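Local coordinates for flagellar basal body rod modification protein (Helicobacter pylori 26695, PDB 4ZZF) that is probably required for assembly of the flagellar hook, where it may act as a scaffolding protein, this chain being a truncated form that includes its Ig-like domain, at residues 92-97 with 104-109; 47-52 with 87-92. All coordinates share one frame; numbering follows the deposited sequence.

Contact 1 (92-97 with 104-109); sequences AEYNLD and LQTRIG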
ATOM      1  N   ALA A  92       9.923  16.819 -22.442  1.00 38.03           N
ATOM      2  CA  ALA A  92       8.792  17.606 -22.899  1.00 39.50           C
ATOM      3  C   ALA A  92       8.457  18.702 -21.898  1.00 38.07           C
ATOM      4  O   ALA A  92       8.749  18.595 -20.709  1.00 36.88           O
ATOM      5  CB  ALA A  92       7.570  16.718 -23.140  1.00 33.40           C
ATOM      6  N   GLU A  93       7.830  19.752 -22.401  1.00 38.11           N
ATOM      7  CA  GLU A  93       7.341  20.839 -21.574  1.00 40.63           C
ATOM      8  C   GLU A  93       5.906  21.085 -21.959  1.00 39.61           C
ATOM      9  O   GLU A  93       5.582  21.047 -23.141  1.00 37.80           O
ATOM     10  CB  GLU A  93       8.177  22.097 -21.775  1.00 39.26           C
ATOM     11  CG  GLU A  93       9.548  22.014 -21.142  1.00 49.85           C
ATOM     12  CD  GLU A  93      10.177  23.375 -20.999  1.00 56.61           C
ATOM     13  OE1 GLU A  93      10.167  24.123 -22.006  1.00 64.28           O
ATOM     14  OE2 GLU A  93      10.634  23.711 -19.879  1.00 59.46           O
ATOM     15  N   TYR A  94       5.052  21.352 -20.974  1.00 37.74           N
ATOM     16  CA  TYR A  94       3.642  21.588 -21.258  1.00 37.10           C
ATOM     17  C   TYR A  94       2.982  22.305 -20.081  1.00 37.60           C
ATOM     18  O   TYR A  94       3.516  22.292 -18.965  1.00 35.38           O
ATOM     19  CB  TYR A  94       2.926  20.268 -21.565  1.00 36.47           C
ATOM     20  CG  TYR A  94       2.805  19.368 -20.353  1.00 37.55           C
ATOM     21  CD1 TYR A  94       3.927  18.766 -19.791  1.00 36.92           C
ATOM     22  CD2 TYR A  94       1.573  19.134 -19.759  1.00 36.43           C
ATOM     23  CE1 TYR A  94       3.823  17.950 -18.673  1.00 36.00           C
ATOM     24  CE2 TYR A  94       1.461  18.311 -18.643  1.00 33.74           C
ATOM     25  CZ  TYR A  94       2.584  17.730 -18.102  1.00 36.27           C
ATOM     26  OH  TYR A  94       2.479  16.927 -16.984  1.00 34.07           O
ATOM     27  N   ASN A  95       1.857  22.964 -20.363  1.00 37.17           N
ATOM     28  CA  ASN A  95       1.057  23.671 -19.360  1.00 37.07           C
ATOM     29  C   ASN A  95       1.827  24.746 -18.621  1.00 34.31           C
ATOM     30  O   ASN A  95       2.087  24.621 -17.439  1.00 36.61           O
ATOM     31  CB  ASN A  95       0.467  22.672 -18.362  1.00 34.14           C
ATOM     32  CG  ASN A  95      -0.566  21.770 -19.001  1.00 34.15           C
ATOM     33  OD1 ASN A  95      -0.745  21.808 -20.215  1.00 36.18           O
ATOM     34  ND2 ASN A  95      -1.251  20.964 -18.198  1.00 35.26           N
ATOM     35  N   LEU A  96       2.192  25.799 -19.338  1.00 38.28           N
ATOM     36  CA  LEU A  96       2.880  26.945 -18.756  1.00 41.15           C
ATOM     37  C   LEU A  96       2.035  27.545 -17.644  1.00 43.92           C
ATOM     38  O   LEU A  96       0.836  27.772 -17.825  1.00 41.15           O
ATOM     39  CB  LEU A  96       3.161  27.992 -19.834  1.00 39.30           C
ATOM     40  CG  LEU A  96       3.597  29.383 -19.394  1.00 44.05           C
ATOM     41  CD1 LEU A  96       4.997  29.318 -18.814  1.00 46.73           C
ATOM     42  CD2 LEU A  96       3.549  30.359 -20.570  1.00 41.15           C
ATOM     43  N   ASP A  97       2.642  27.774 -16.486  1.00 44.75           N
ATOM     44  CA  ASP A  97       1.900  28.342 -15.370  1.00 47.10           C
ATOM     45  C   ASP A  97       1.999  29.874 -15.352  1.00 48.47           C
ATOM     46  O   ASP A  97       3.073  30.432 -15.529  1.00 48.66           O
ATOM     47  CB  ASP A  97       2.391  27.760 -14.048  1.00 47.00           C
ATOM     48  CG  ASP A  97       1.637  28.323 -12.848  1.00 49.48           C
ATOM     49  OD1 ASP A  97       0.531  27.836 -12.550  1.00 49.46           O
ATOM     50  OD2 ASP A  97       2.147  29.260 -12.212  1.00 49.48           O
ATOM     51  N   LEU A 104       5.282  22.700 -16.714  1.00 38.28           N
ATOM     52  CA  LEU A 104       5.473  21.354 -16.175  1.00 35.55           C
ATOM     53  C   LEU A 104       6.459  20.593 -17.061  1.00 38.89           C
ATOM     54  O   LEU A 104       6.606  20.893 -18.246  1.00 35.10           O
ATOM     55  CB  LEU A 104       4.164  20.590 -16.105  1.00 36.72           C
ATOM     56  CG  LEU A 104       3.051  21.155 -15.218  1.00 40.63           C
ATOM     57  CD1 LEU A 104       1.838  20.205 -15.219  1.00 36.35           C
ATOM     58  CD2 LEU A 104       3.579  21.375 -13.802  1.00 38.80           C
ATOM     59  N   GLN A 105       7.138  19.606 -16.493  1.00 36.42           N
ATOM     60  CA  GLN A 105       8.073  18.816 -17.282  1.00 39.25           C
ATOM     61  C   GLN A 105       7.788  17.337 -17.212  1.00 37.11           C
ATOM     62  O   GLN A 105       7.234  16.843 -16.235  1.00 35.27           O
ATOM     63  CB  GLN A 105       9.496  19.069 -16.818  1.00 39.11           C
ATOM     64  CG  GLN A 105       9.810  20.542 -16.742  1.00 44.90           C
ATOM     65  CD  GLN A 105      11.283  20.804 -16.818  1.00 58.08           C
ATOM     66  OE1 GLN A 105      12.051  20.351 -15.965  1.00 68.68           O
ATOM     67  NE2 GLN A 105      11.702  21.520 -17.858  1.00 65.45           N
ATOM     68  N   THR A 106       8.183  16.634 -18.263  1.00 39.23           N
ATOM     69  CA  THR A 106       8.249  15.186 -18.221  1.00 36.41           C
ATOM     70  C   THR A 106       9.339  14.712 -19.176  1.00 38.15           C
ATOM     71  O   THR A 106      10.000  15.521 -19.826  1.00 34.51           O
ATOM     72  CB  THR A 106       6.888  14.540 -18.566  1.00 32.21           C
ATOM     73  OG1 THR A 106       6.937  13.139 -18.253  1.00 34.75           O
ATOM     74  CG2 THR A 106       6.546  14.737 -20.030  1.00 30.96           C
ATOM     75  N   ARG A 107       9.546  13.404 -19.232  1.00 36.05           N
ATOM     76  CA  ARG A 107      10.687  12.849 -19.949  1.00 37.98           C
ATOM     77  C   ARG A 107      10.477  11.363 -20.036  1.00 40.70           C
ATOM     78  O   ARG A 107       9.683  10.798 -19.271  1.00 33.45           O
ATOM     79  CB  ARG A 107      12.008  13.141 -19.224  1.00 37.00           C
ATOM     80  CG  ARG A 107      12.035  12.555 -17.810  1.00 41.00           C
ATOM     81  CD  ARG A 107      13.447  12.360 -17.291  1.00 39.73           C
ATOM     82  NE  ARG A 107      13.489  11.908 -15.900  1.00 38.85           N
ATOM     83  CZ  ARG A 107      13.812  10.674 -15.512  1.00 38.99           C
ATOM     84  NH1 ARG A 107      14.111   9.745 -16.412  1.00 37.64           N
ATOM     85  NH2 ARG A 107      13.830  10.366 -14.220  1.00 35.08           N
ATOM     86  N   ILE A 108      11.181  10.737 -20.967  1.00 38.82           N
ATOM     87  CA  ILE A 108      11.241   9.288 -21.034  1.00 41.91           C
ATOM     88  C   ILE A 108      11.766   8.698 -19.720  1.00 38.86           C
ATOM     89  O   ILE A 108      12.704   9.230 -19.125  1.00 38.75           O
ATOM     90  CB  ILE A 108      12.144   8.847 -22.199  1.00 46.10           C
ATOM     91  CG1 ILE A 108      11.389   8.985 -23.516  1.00 45.61           C
ATOM     92  CG2 ILE A 108      12.611   7.400 -22.035  1.00 49.92           C
ATOM     93  CD1 ILE A 108      12.099   8.296 -24.664  1.00 53.95           C
ATOM     94  N   GLY A 109      11.176   7.599 -19.261  1.00 38.89           N
ATOM     95  CA  GLY A 109      11.722   6.902 -18.100  1.00 36.65           C
ATOM     96  C   GLY A 109      11.167   7.358 -16.759  1.00 36.81           C
ATOM     97  O   GLY A 109      11.796   7.167 -15.719  1.00 34.12           O
TER
HETATM   98  O   HOH W   1       4.676  16.658 -15.428  1.00 40.62           O

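Contact 2 (47-52 with 87-92); sequences LNENNE and NYKIKA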
ATOM      1  N   LEU A  47      17.237  15.644 -27.624  1.00 42.88           N
ATOM      2  CA  LEU A  47      18.609  16.117 -27.492  1.00 45.29           C
ATOM      3  C   LEU A  47      19.580  14.969 -27.762  1.00 54.11           C
ATOM      4  O   LEU A  47      19.239  13.803 -27.507  1.00 48.09           O
ATOM      5  CB  LEU A  47      18.856  16.682 -26.089  1.00 49.57           C
ATOM      6  CG  LEU A  47      18.262  18.033 -25.635  1.00 51.79           C
ATOM      7  CD1 LEU A  47      16.804  18.160 -25.946  1.00 46.13           C
ATOM      8  CD2 LEU A  47      18.467  18.212 -24.137  1.00 51.33           C
ATOM      9  N   ASN A  48      20.779  15.283 -28.268  1.00 51.00           N
ATOM     10  CA  ASN A  48      21.791  14.249 -28.467  1.00 52.96           C
ATOM     11  C   ASN A  48      22.603  14.066 -27.191  1.00 56.73           C
ATOM     12  O   ASN A  48      22.322  14.723 -26.179  1.00 51.73           O
ATOM     13  CB  ASN A  48      22.701  14.564 -29.671  1.00 52.45           C
ATOM     14  CG  ASN A  48      23.654  15.742 -29.439  1.00 53.68           C
ATOM     15  OD1 ASN A  48      23.911  16.171 -28.310  1.00 54.48           O
ATOM     16  ND2 ASN A  48      24.209  16.250 -30.535  1.00 51.09           N
ATOM     17  N   GLU A  49      23.621  13.204 -27.242  1.00 55.86           N
ATOM     18  CA  GLU A  49      24.364  12.848 -26.039  1.00 56.94           C
ATOM     19  C   GLU A  49      25.106  14.030 -25.427  1.00 57.49           C
ATOM     20  O   GLU A  49      25.506  13.984 -24.265  1.00 58.23           O
ATOM     21  CB  GLU A  49      25.339  11.701 -26.326  1.00 61.30           C
ATOM     22  CG  GLU A  49      24.740  10.314 -26.016  1.00 69.37           C
ATOM     23  CD  GLU A  49      24.112  10.218 -24.608  1.00 77.64           C
ATOM     24  OE1 GLU A  49      24.805  10.543 -23.610  1.00 81.70           O
ATOM     25  OE2 GLU A  49      22.920   9.833 -24.494  1.00 71.46           O
ATOM     26  N   ASN A  50      25.264  15.099 -26.193  1.00 58.45           N
ATOM     27  CA  ASN A  50      25.918  16.285 -25.664  1.00 61.77           C
ATOM     28  C   ASN A  50      24.912  17.357 -25.240  1.00 61.65           C
ATOM     29  O   ASN A  50      25.283  18.523 -25.050  1.00 59.31           O
ATOM     30  CB  ASN A  50      26.906  16.841 -26.689  1.00 62.58           C
ATOM     31  CG  ASN A  50      28.077  15.899 -26.926  1.00 67.65           C
ATOM     32  OD1 ASN A  50      29.054  15.889 -26.167  1.00 73.73           O
ATOM     33  ND2 ASN A  50      27.976  15.086 -27.973  1.00 66.54           N
ATOM     34  N   ASN A  51      23.652  16.942 -25.073  1.00 54.61           N
ATOM     35  CA  ASN A  51      22.552  17.839 -24.696  1.00 55.30           C
ATOM     36  C   ASN A  51      22.365  18.983 -25.685  1.00 56.01           C
ATOM     37  O   ASN A  51      22.022  20.097 -25.300  1.00 53.93           O
ATOM     38  CB  ASN A  51      22.761  18.397 -23.287  1.00 52.67           C
ATOM     39  CG  ASN A  51      22.718  17.317 -22.229  1.00 58.51           C
ATOM     40  OD1 ASN A  51      21.938  16.371 -22.327  1.00 60.61           O
ATOM     41  ND2 ASN A  51      23.582  17.431 -21.225  1.00 59.54           N
ATOM     42  N   GLU A  52      22.591  18.689 -26.962  1.00 54.90           N
ATOM     43  CA  GLU A  52      22.340  19.641 -28.033  1.00 53.56           C
ATOM     44  C   GLU A  52      21.015  19.297 -28.685  1.00 53.53           C
ATOM     45  O   GLU A  52      20.775  18.138 -29.044  1.00 52.60           O
ATOM     46  CB  GLU A  52      23.476  19.622 -29.062  1.00 52.52           C
ATOM     47  CG  GLU A  52      24.844  19.904 -28.456  1.00 58.65           C
ATOM     48  CD  GLU A  52      25.988  19.754 -29.457  1.00 65.72           C
ATOM     49  OE1 GLU A  52      25.875  18.917 -30.385  1.00 61.40           O
ATOM     50  OE2 GLU A  52      27.003  20.478 -29.304  1.00 64.43           O
ATOM     51  N   ASN A  87      22.242   7.336 -28.707  1.00 55.92           N
ATOM     52  CA  ASN A  87      21.249   7.620 -27.687  1.00 57.95           C
ATOM     53  C   ASN A  87      20.779   9.065 -27.710  1.00 51.93           C
ATOM     54  O   ASN A  87      21.578   9.997 -27.627  1.00 49.07           O
ATOM     55  CB  ASN A  87      21.786   7.311 -26.295  1.00 55.87           C
ATOM     56  CG  ASN A  87      20.878   6.375 -25.524  1.00 66.84           C
ATOM     57  OD1 ASN A  87      20.312   5.443 -26.097  1.00 70.05           O
ATOM     58  ND2 ASN A  87      20.627   6.699 -24.249  1.00 64.10           N
ATOM     59  N   TYR A  88      19.469   9.237 -27.811  1.00 48.89           N
ATOM     60  CA  TYR A  88      18.860  10.558 -27.739  1.00 46.47           C
ATOM     61  C   TYR A  88      17.973  10.729 -26.507  1.00 45.20           C
ATOM     62  O   TYR A  88      17.088   9.910 -26.239  1.00 44.84           O
ATOM     63  CB  TYR A  88      18.069  10.811 -29.012  1.00 45.49           C
ATOM     64  CG  TYR A  88      18.992  11.065 -30.163  1.00 48.00           C
ATOM     65  CD1 TYR A  88      19.582  10.009 -30.858  1.00 48.75           C
ATOM     66  CD2 TYR A  88      19.312  12.360 -30.535  1.00 48.78           C
ATOM     67  CE1 TYR A  88      20.447  10.244 -31.913  1.00 54.98           C
ATOM     68  CE2 TYR A  88      20.175  12.610 -31.581  1.00 53.64           C
ATOM     69  CZ  TYR A  88      20.739  11.553 -32.269  1.00 58.97           C
ATOM     70  OH  TYR A  88      21.599  11.823 -33.305  1.00 62.96           O
ATOM     71  N   LYS A  89      18.233  11.793 -25.756  1.00 41.92           N
ATOM     72  CA  LYS A  89      17.399  12.178 -24.614  1.00 45.06           C
ATOM     73  C   LYS A  89      16.114  12.854 -25.079  1.00 45.41           C
ATOM     74  O   LYS A  89      16.147  13.801 -25.872  1.00 42.12           O
ATOM     75  CB  LYS A  89      18.159  13.124 -23.677  1.00 44.10           C
ATOM     76  CG  LYS A  89      19.474  12.574 -23.180  1.00 51.73           C
ATOM     77  CD  LYS A  89      20.267  13.629 -22.427  1.00 54.49           C
ATOM     78  CE  LYS A  89      21.649  13.111 -22.032  1.00 65.23           C
ATOM     79  NZ  LYS A  89      22.391  14.063 -21.145  1.00 67.10           N
ATOM     80  N   ILE A  90      14.985  12.374 -24.577  1.00 41.11           N
ATOM     81  CA  ILE A  90      13.694  12.931 -24.947  1.00 41.57           C
ATOM     82  C   ILE A  90      12.986  13.491 -23.714  1.00 43.62           C
ATOM     83  O   ILE A  90      12.827  12.787 -22.704  1.00 39.39           O
ATOM     84  CB  ILE A  90      12.806  11.883 -25.632  1.00 39.63           C
ATOM     85  CG1 ILE A  90      13.516  11.332 -26.874  1.00 43.73           C
ATOM     86  CG2 ILE A  90      11.468  12.494 -26.007  1.00 39.02           C
ATOM     87  CD1 ILE A  90      12.741  10.265 -27.605  1.00 42.53           C
ATOM     88  N   LYS A  91      12.620  14.772 -23.792  1.00 37.12           N
ATOM     89  CA  LYS A  91      11.937  15.501 -22.721  1.00 38.24           C
ATOM     90  C   LYS A  91      10.748  16.240 -23.307  1.00 42.50           C
ATOM     91  O   LYS A  91      10.593  16.309 -24.528  1.00 43.90           O
ATOM     92  CB  LYS A  91      12.848  16.518 -22.040  1.00 37.79           C
ATOM     93  CG  LYS A  91      14.229  16.031 -21.734  1.00 52.22           C
ATOM     94  CD  LYS A  91      14.988  17.029 -20.872  1.00 57.87           C
ATOM     95  CE  LYS A  91      15.110  18.387 -21.532  1.00 59.17           C
ATOM     96  NZ  LYS A  91      16.174  19.181 -20.828  1.00 68.84           N
ATOM     97  N   ALA A  92       9.923  16.819 -22.442  1.00 38.03           N
ATOM     98  CA  ALA A  92       8.792  17.606 -22.899  1.00 39.50           C
ATOM     99  C   ALA A  92       8.457  18.702 -21.898  1.00 38.07           C
ATOM    100  O   ALA A  92       8.749  18.595 -20.709  1.00 36.88           O
ATOM    101  CB  ALA A  92       7.570  16.718 -23.140  1.00 33.40           C
TER
HETATM  102  O   HOH W   2      23.500  11.115 -29.554  1.00 53.27           O

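Contact 1 (92-97 with 104-109)
Leu104 lays its CB over one face of the Tyr94 ring, 4.0 Å from the ring centroid and displaced toward the rim in a CH-pi contact, while Leu104 CD1 reaches the phenol end of the same ring. Tyr94 holds CG between its backbone N and carbonyl carbon (chi1 69°), which brings the ring across to the neighbouring strand. The hydroxyl then donates to a water 2.7 Å from Tyr94 OH, and that water donates to Gln105 O, so the phenol is anchored to the strand whose leucine it packs against. A flat ring with a polar tip suits this place, giving an apolar face and a buried donor at once. Beside it on the same face, Ala92 CB meets Thr106 CG2 at 3.8 Å; both are small, so the sheet can lie close to strand 25-31, where Ala92 touches Leu29 and Thr106 touches Phe31.

The two strands form an antiparallel beta hairpin in the sheet built largely from the Ig-like domain, with Ala92–Thr106 and Tyr94–Leu104 as hydrogen-bonded pairs around the non-hydrogen-bonded pair Glu93–Gln105. Thr106 N donates to Ala92 O at 3.2 Å with an angle of 165°; at the loop end, Leu104 N to Tyr94 O is a weak bond. On the opposite face Glu93 and Gln105 run side by side, and Gln105 NE2 donates to Glu93 OE2 at 3.2 Å, on the anti side of a carboxylate turned 56° from the amide plane. Long polar chains suit this more exposed surface.

Farther out, Phe31 meets the Tyr94 ring edge-to-face. Thr106 OG1 is bound to Phe30 O and Arg110 NH1, and the Asn95 amide bridges Asp36 N and Lys34 O, tying the hairpin to the chain beyond strand 25-31.

Contact 2 (47-52 with 87-92)
The Tyr88 ring has a water over one face, displaced toward the rim, while Asn48 CB and Leu47 O approach obliquely, 3.7 Å from Tyr88 CE2 and 3.4 Å from Tyr88 CD2 respectively. That water accepts from Glu49 N and donates to Asn87 O, bridging turn and strand. The ring also meets Trp73 edge-to-face, and its hydroxyl is bound to Pro84 O.

Asn48 folds its amide back over the turn, with CG between the backbone N and carbonyl carbon (chi1 70°). Asn48 OD1 takes Asn50 N at 2.7 Å, making an Asx turn, and Glu52 N at 3.1 Å from the opposite amide face; asparagine's short chain suits both tasks. Asn48 ND2 donates to Glu52 OE1, gripping the type I turn of the 43-47/53-58 hairpin.

Leu47 N to Lys89 O is nearly straight (175°, 2.8 Å), whereas the return bond from Lys89 N to Leu47 O is weak. Lys89, whose long extended chain spans from strand to turn, sends NZ to Asn51 OD1 at 2.6 Å. Glu49 OE1 lies 4.9 Å from Lys89 NZ, too far for a salt bridge but near enough that its charge probably adds some attraction, while a neutral amide takes the direct bond.

From the N terminus, the chain passes through strand 43-47 and turns at 47-52 before strand 53-58. It travels through strand 67-73 before strand 86-94 returns beside the turn, where contact 2 closes a long loop with 34 residues between its segments. The same strand runs on into contact 1, which closes a short hairpin with six residues between. The two closures are therefore in series, neither nested nor crossed, and share Ala92. Strand 86-94 is common to both, paired with 43-47 along one edge and with 104-107 and, nearer Tyr88, strand 16-19 along the other; a probable hydrogen bond from Ile108 N to Ile90 O joins the contacts, tying the hairpin to the middle of this strand.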